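Local coordinates for decapping nuclease RAI1 (Candida albicans, PDB 5BUD), which removes NAD caps from the 5' ends of RNAs, using divalent metal ions, and binds RAT1, stimulating its exoribonuclease activity, at residues Y124-D129 with E371-G376; E345-R350 with L362-S367. One frame throughout, in Å; residues are numbered along the deposited sequence.

Contact 1 of 2, residues Y124-D129 with E371-G376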
loop_
_atom_site.group_PDB
_atom_site.type_symbol
_atom_site.label_atom_id
_atom_site.label_comp_id
_atom_site.label_asym_id
_atom_site.label_seq_id
_atom_site.Cartn_x
_atom_site.Cartn_y
_atom_site.Cartn_z
ATOM N N TYR A 124 2.555 4.941 15.197
ATOM C CA TYR A 124 2.830 4.421 16.522
ATOM C C TYR A 124 3.765 3.236 16.349
ATOM O O TYR A 124 3.567 2.431 15.437
ATOM C CB TYR A 124 1.505 3.983 17.182
ATOM C CG TYR A 124 0.634 5.106 17.691
ATOM C CD1 TYR A 124 1.107 6.033 18.630
ATOM C CD2 TYR A 124 -0.688 5.216 17.273
ATOM C CE1 TYR A 124 0.273 7.046 19.108
ATOM C CE2 TYR A 124 -1.519 6.206 17.750
ATOM C CZ TYR A 124 -1.050 7.103 18.668
ATOM O OH TYR A 124 -1.933 8.063 19.088
ATOM N N VAL A 125 4.809 3.174 17.177
ATOM C CA VAL A 125 5.754 2.057 17.245
ATOM C C VAL A 125 5.647 1.343 18.608
ATOM O O VAL A 125 5.847 1.969 19.670
ATOM C CB VAL A 125 7.188 2.554 17.110
ATOM C CG1 VAL A 125 8.155 1.403 17.069
ATOM C CG2 VAL A 125 7.340 3.415 15.875
ATOM N N VAL A 126 5.398 0.046 18.570
ATOM C CA VAL A 126 5.142 -0.730 19.775
ATOM C C VAL A 126 6.100 -1.928 19.767
ATOM O O VAL A 126 5.950 -2.824 18.951
ATOM C CB VAL A 126 3.676 -1.201 19.847
ATOM C CG1 VAL A 126 3.439 -2.066 21.085
ATOM C CG2 VAL A 126 2.721 -0.010 19.827
ATOM N N PRO A 127 7.107 -1.922 20.655
ATOM C CA PRO A 127 7.997 -3.074 20.760
ATOM C C PRO A 127 7.326 -4.222 21.499
ATOM O O PRO A 127 6.690 -4.005 22.566
ATOM C CB PRO A 127 9.180 -2.549 21.573
ATOM C CG PRO A 127 9.022 -1.072 21.633
ATOM C CD PRO A 127 7.563 -0.800 21.499
ATOM N N PHE A 128 7.481 -5.436 20.960
ATOM C CA PHE A 128 6.900 -6.623 21.586
ATOM C C PHE A 128 7.549 -7.892 21.064
ATOM O O PHE A 128 7.694 -8.079 19.854
ATOM C CB PHE A 128 5.372 -6.679 21.376
ATOM C CG PHE A 128 4.742 -7.918 21.940
ATOM C CD1 PHE A 128 4.336 -8.947 21.106
ATOM C CD2 PHE A 128 4.638 -8.095 23.311
ATOM C CE1 PHE A 128 3.801 -10.111 21.626
ATOM C CE2 PHE A 128 4.106 -9.259 23.836
ATOM C CZ PHE A 128 3.693 -10.275 22.993
ATOM N N ASP A 129 7.959 -8.750 21.995
ATOM C CA ASP A 129 8.577 -10.017 21.668
ATOM C C ASP A 129 9.751 -9.893 20.713
ATOM O O ASP A 129 9.904 -10.697 19.817
ATOM C CB ASP A 129 7.534 -10.964 21.071
ATOM C CG ASP A 129 7.995 -12.414 21.078
ATOM O OD1 ASP A 129 8.875 -12.731 21.900
ATOM O OD2 ASP A 129 7.487 -13.216 20.259
ATOM N N GLU A 371 -1.019 1.752 26.879
ATOM C CA GLU A 371 -2.004 0.755 27.321
ATOM C C GLU A 371 -3.014 0.425 26.240
ATOM O O GLU A 371 -3.283 -0.750 26.012
ATOM C CB GLU A 371 -2.756 1.179 28.603
ATOM C CG GLU A 371 -2.426 0.318 29.813
ATOM C CD GLU A 371 -0.979 0.430 30.238
ATOM O OE1 GLU A 371 -0.449 -0.545 30.804
ATOM O OE2 GLU A 371 -0.368 1.495 30.006
ATOM N N LYS A 372 -3.588 1.427 25.585
ATOM C CA LYS A 372 -4.536 1.138 24.507
ATOM C C LYS A 372 -3.872 0.329 23.398
ATOM O O LYS A 372 -4.469 -0.606 22.863
ATOM C CB LYS A 372 -5.147 2.408 23.919
ATOM C CG LYS A 372 -6.211 3.027 24.807
ATOM C CD LYS A 372 -6.736 4.332 24.227
ATOM C CE LYS A 372 -5.852 5.513 24.592
ATOM N NZ LYS A 372 -6.515 6.798 24.227
ATOM N N LEU A 373 -2.640 0.704 23.058
ATOM C CA LEU A 373 -1.948 0.060 21.948
ATOM C C LEU A 373 -1.764 -1.424 22.241
ATOM O O LEU A 373 -1.991 -2.296 21.373
ATOM C CB LEU A 373 -0.605 0.747 21.667
ATOM C CG LEU A 373 -0.743 2.073 20.883
ATOM C CD1 LEU A 373 0.566 2.831 20.835
ATOM C CD2 LEU A 373 -1.292 1.838 19.477
ATOM N N ARG A 374 -1.371 -1.697 23.475
ATOM C CA ARG A 374 -0.979 -3.044 23.881
ATOM C C ARG A 374 -2.171 -3.900 24.296
ATOM O O ARG A 374 -2.025 -5.095 24.399
ATOM C CB ARG A 374 0.044 -2.975 25.003
ATOM C CG ARG A 374 1.379 -2.420 24.551
ATOM C CD ARG A 374 2.381 -2.368 25.692
ATOM N NE ARG A 374 3.685 -1.878 25.222
ATOM C CZ ARG A 374 4.579 -2.608 24.559
ATOM N NH1 ARG A 374 4.346 -3.883 24.309
ATOM N NH2 ARG A 374 5.719 -2.064 24.150
ATOM N N ASN A 375 -3.341 -3.291 24.491
ATOM C CA ASN A 375 -4.556 -4.029 24.886
ATOM C C ASN A 375 -5.715 -3.884 23.910
ATOM O O ASN A 375 -6.852 -3.594 24.322
ATOM C CB ASN A 375 -4.995 -3.594 26.294
ATOM C CG ASN A 375 -3.965 -3.924 27.337
ATOM O OD1 ASN A 375 -3.177 -3.071 27.744
ATOM N ND2 ASN A 375 -3.929 -5.188 27.743
ATOM N N GLY A 376 -5.454 -4.078 22.613
ATOM C CA GLY A 376 -6.536 -4.092 21.643
ATOM C C GLY A 376 -6.347 -3.237 20.409
ATOM O O GLY A 376 -6.743 -3.641 19.329
#
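The guanidinium of Arg374 has CG1 of Val126 over the centre of one face, 3.7 Å from CZ, and the carbonyl oxygen of Pro127 at its edge, in plane. That oxygen takes two bonds from the end-on group: NH2 approaches it at 2.7 Å, in the carbonyl plane and on a lone pair, while NH1, at 2.9 Å, is tilted 21° from that plane. Both are bent at the hydrogen, as they must be when two nitrogens share one acceptor. The arginine chain runs extended from CG to NE, sliding past Val126 in the opposite direction. NE is held by Asn370 and NH2 also reaches the carbonyl of Lys347, so the group's rotation is well fixed. Here the last turns of helix 367-377 pack on strand 121-128 of the RAI1 nuclease fold, the two segments crossing at -60° with their axes 9.8 Å apart. Leu373 supplies the apolar half. Its CD1 lies 3.7 Å from CG2 of Val126, the other branch of the valine that covers Arg374, and makes an off-centre CH-pi contact with Tyr124, 4.3 Å from the ring centroid. The leucine and tyrosine side chains cross at about a right angle.

Contact 2 of 2, residues E345-R350 with L362-S367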
loop_
_atom_site.group_PDB
_atom_site.type_symbol
_atom_site.label_atom_id
_atom_site.label_comp_id
_atom_site.label_asym_id
_atom_site.label_seq_id
_atom_site.Cartn_x
_atom_site.Cartn_y
_atom_site.Cartn_z
ATOM N N GLU A 345 9.127 -3.659 26.752
ATOM C CA GLU A 345 7.699 -3.685 26.469
ATOM C C GLU A 345 6.919 -2.783 27.405
ATOM O O GLU A 345 5.716 -2.927 27.564
ATOM C CB GLU A 345 7.204 -5.118 26.567
ATOM C CG GLU A 345 7.936 -6.004 25.579
ATOM C CD GLU A 345 7.544 -7.445 25.658
ATOM O OE1 GLU A 345 8.242 -8.240 25.011
ATOM O OE2 GLU A 345 6.547 -7.763 26.346
ATOM N N ILE A 346 7.627 -1.839 28.003
ATOM C CA ILE A 346 7.080 -0.989 29.042
ATOM C C ILE A 346 6.519 0.300 28.421
ATOM O O ILE A 346 5.772 1.047 29.056
ATOM C CB ILE A 346 8.184 -0.743 30.111
ATOM C CG1 ILE A 346 7.675 -1.140 31.484
ATOM C CG2 ILE A 346 8.789 0.642 30.026
ATOM C CD1 ILE A 346 7.538 -2.641 31.615
ATOM N N LYS A 347 6.850 0.538 27.158
ATOM C CA LYS A 347 6.373 1.736 26.490
ATOM C C LYS A 347 6.211 1.598 24.988
ATOM O O LYS A 347 6.478 0.541 24.417
ATOM C CB LYS A 347 7.260 2.922 26.840
ATOM C CG LYS A 347 8.746 2.683 26.821
ATOM C CD LYS A 347 9.336 3.581 27.899
ATOM C CE LYS A 347 10.761 3.992 27.617
ATOM N NZ LYS A 347 11.329 4.599 28.863
ATOM N N SER A 348 5.694 2.677 24.403
ATOM C CA SER A 348 5.431 2.803 22.969
ATOM C C SER A 348 5.854 4.204 22.542
ATOM O O SER A 348 6.059 5.099 23.403
ATOM C CB SER A 348 3.946 2.660 22.724
ATOM O OG SER A 348 3.465 1.411 23.143
ATOM N N TYR A 349 5.935 4.402 21.224
ATOM C CA TYR A 349 6.433 5.639 20.629
ATOM C C TYR A 349 5.573 6.171 19.470
ATOM O O TYR A 349 4.974 5.402 18.716
ATOM C CB TYR A 349 7.855 5.436 20.107
ATOM C CG TYR A 349 8.736 4.795 21.134
ATOM C CD1 TYR A 349 9.558 5.564 21.971
ATOM C CD2 TYR A 349 8.727 3.428 21.296
ATOM C CE1 TYR A 349 10.355 4.954 22.937
ATOM C CE2 TYR A 349 9.510 2.815 22.255
ATOM C CZ TYR A 349 10.322 3.571 23.070
ATOM O OH TYR A 349 11.097 2.905 23.995
ATOM N N ARG A 350 5.571 7.494 19.340
ATOM C CA ARG A 350 5.057 8.186 18.177
ATOM C C ARG A 350 6.229 8.406 17.261
ATOM O O ARG A 350 7.250 8.918 17.688
ATOM C CB ARG A 350 4.544 9.571 18.540
ATOM C CG ARG A 350 3.210 9.610 19.240
ATOM C CD ARG A 350 2.584 10.987 19.078
ATOM N NE ARG A 350 1.172 10.843 18.797
ATOM C CZ ARG A 350 0.266 10.436 19.684
ATOM N NH1 ARG A 350 0.607 10.134 20.942
ATOM N NH2 ARG A 350 -0.997 10.320 19.302
ATOM N N LEU A 362 11.024 10.522 17.009
ATOM C CA LEU A 362 10.508 9.438 17.789
ATOM C C LEU A 362 10.382 9.959 19.225
ATOM O O LEU A 362 11.362 10.419 19.810
ATOM C CB LEU A 362 11.531 8.319 17.723
ATOM C CG LEU A 362 11.205 6.838 17.652
ATOM C CD1 LEU A 362 9.982 6.544 16.817
ATOM C CD2 LEU A 362 12.452 6.122 17.143
ATOM N N SER A 363 9.177 9.916 19.779
ATOM C CA SER A 363 8.981 10.325 21.165
ATOM C C SER A 363 8.088 9.312 21.875
ATOM O O SER A 363 7.275 8.634 21.242
ATOM C CB SER A 363 8.394 11.746 21.236
ATOM O OG SER A 363 7.218 11.880 20.452
ATOM N N GLU A 364 8.240 9.214 23.189
ATOM C CA GLU A 364 7.476 8.265 23.962
ATOM C C GLU A 364 6.026 8.698 24.034
ATOM O O GLU A 364 5.721 9.889 24.220
ATOM C CB GLU A 364 8.061 8.194 25.377
ATOM C CG GLU A 364 7.667 7.001 26.212
ATOM C CD GLU A 364 8.308 7.065 27.599
ATOM O OE1 GLU A 364 9.515 7.408 27.697
ATOM O OE2 GLU A 364 7.593 6.791 28.581
ATOM N N THR A 365 5.119 7.736 23.914
ATOM C CA THR A 365 3.715 8.019 24.116
ATOM C C THR A 365 3.379 8.152 25.614
ATOM O O THR A 365 4.153 7.765 26.490
ATOM C CB THR A 365 2.805 6.914 23.561
ATOM O OG1 THR A 365 3.007 5.710 24.321
ATOM C CG2 THR A 365 3.090 6.655 22.078
ATOM N N ASP A 366 2.185 8.674 25.845
ATOM C CA ASP A 366 1.534 8.727 27.154
ATOM C C ASP A 366 1.200 7.283 27.614
ATOM O O ASP A 366 0.915 6.381 26.777
ATOM C CB ASP A 366 0.231 9.557 27.062
ATOM C CG ASP A 366 0.176 10.492 25.815
ATOM O OD1 ASP A 366 0.526 10.076 24.664
ATOM O OD2 ASP A 366 -0.255 11.650 25.988
ATOM N N SER A 367 1.248 7.058 28.929
ATOM C CA SER A 367 0.912 5.744 29.498
ATOM C C SER A 367 -0.419 5.212 28.976
ATOM O O SER A 367 -0.509 4.048 28.602
ATOM C CB SER A 367 0.901 5.785 31.033
ATOM O OG SER A 367 0.710 4.479 31.574
HETATM O O HOH W 1 4.868 4.882 26.344
HETATM O O HOH W 2 7.564 11.998 17.631
#
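Lys347 and Glu364 cross at about a right angle, the lysine's CD lying 3.6 Å from CD of the carboxylate before the chain reaches its charged end. NZ then meets OE1 at 3.5 Å in a salt bridge. On the other side of the pairing, Arg350 and Thr365 also cross roughly perpendicularly, methylene CG against methyl CG2. The arginine's bend at chi3 turns NH1 toward OD1 of Asp366, which lies at the guanidinium edge, near its plane; this salt bridge is long, 3.7 Å, with the two planes 79° apart. Between these ion pairs runs the open end of the antiparallel beta hairpin of strands 349-354 and 359-364. Arg350 and Ser363 form a hydrogen-bonded pair, with Arg350 N to Ser363 O at 2.8 Å and Ser363 N back to Arg350 O at 3.0 Å, whereas Tyr349 and Glu364 are a non-hydrogen-bonded pair whose side chains diverge. Beyond it, Thr365 N gives an almost straight bond (174°) to Ser348 O at 2.8 Å. With OG1 between the backbone N and the carbonyl carbon (chi1 66°), Thr365 meets a water that also bonds Ser348 N and Thr365 O, while OG of Ser348 is taken by Asn370. Backbone bonds and this bridging water thus fix the register, and the ion pairs, loose and without close two-pronged geometry, probably add only modest electrostatic attraction.

How the contacts relate
Contacts 1 and 2 lie with their centres about 9 Å apart and share a sheet, since strands 121-128 and 349-354 are antiparallel neighbours: Val125 N meets Tyr349 O at 2.7 Å, a probable hydrogen bond. The chain leaves strand 359-364 of contact 2 and enters helix 367-377, which returns over strand 121-128 to make contact 1. Arg374 NH2 also makes a probable hydrogen bond (2.7 Å) to Lys347 O, so one arginine joins both contacts, and Asn370 of the same helix serves each of them. Neither contact belongs to the active site: their nearest atoms are about 19 Å (contact 1) and 21 Å (contact 2) from the bound RNA.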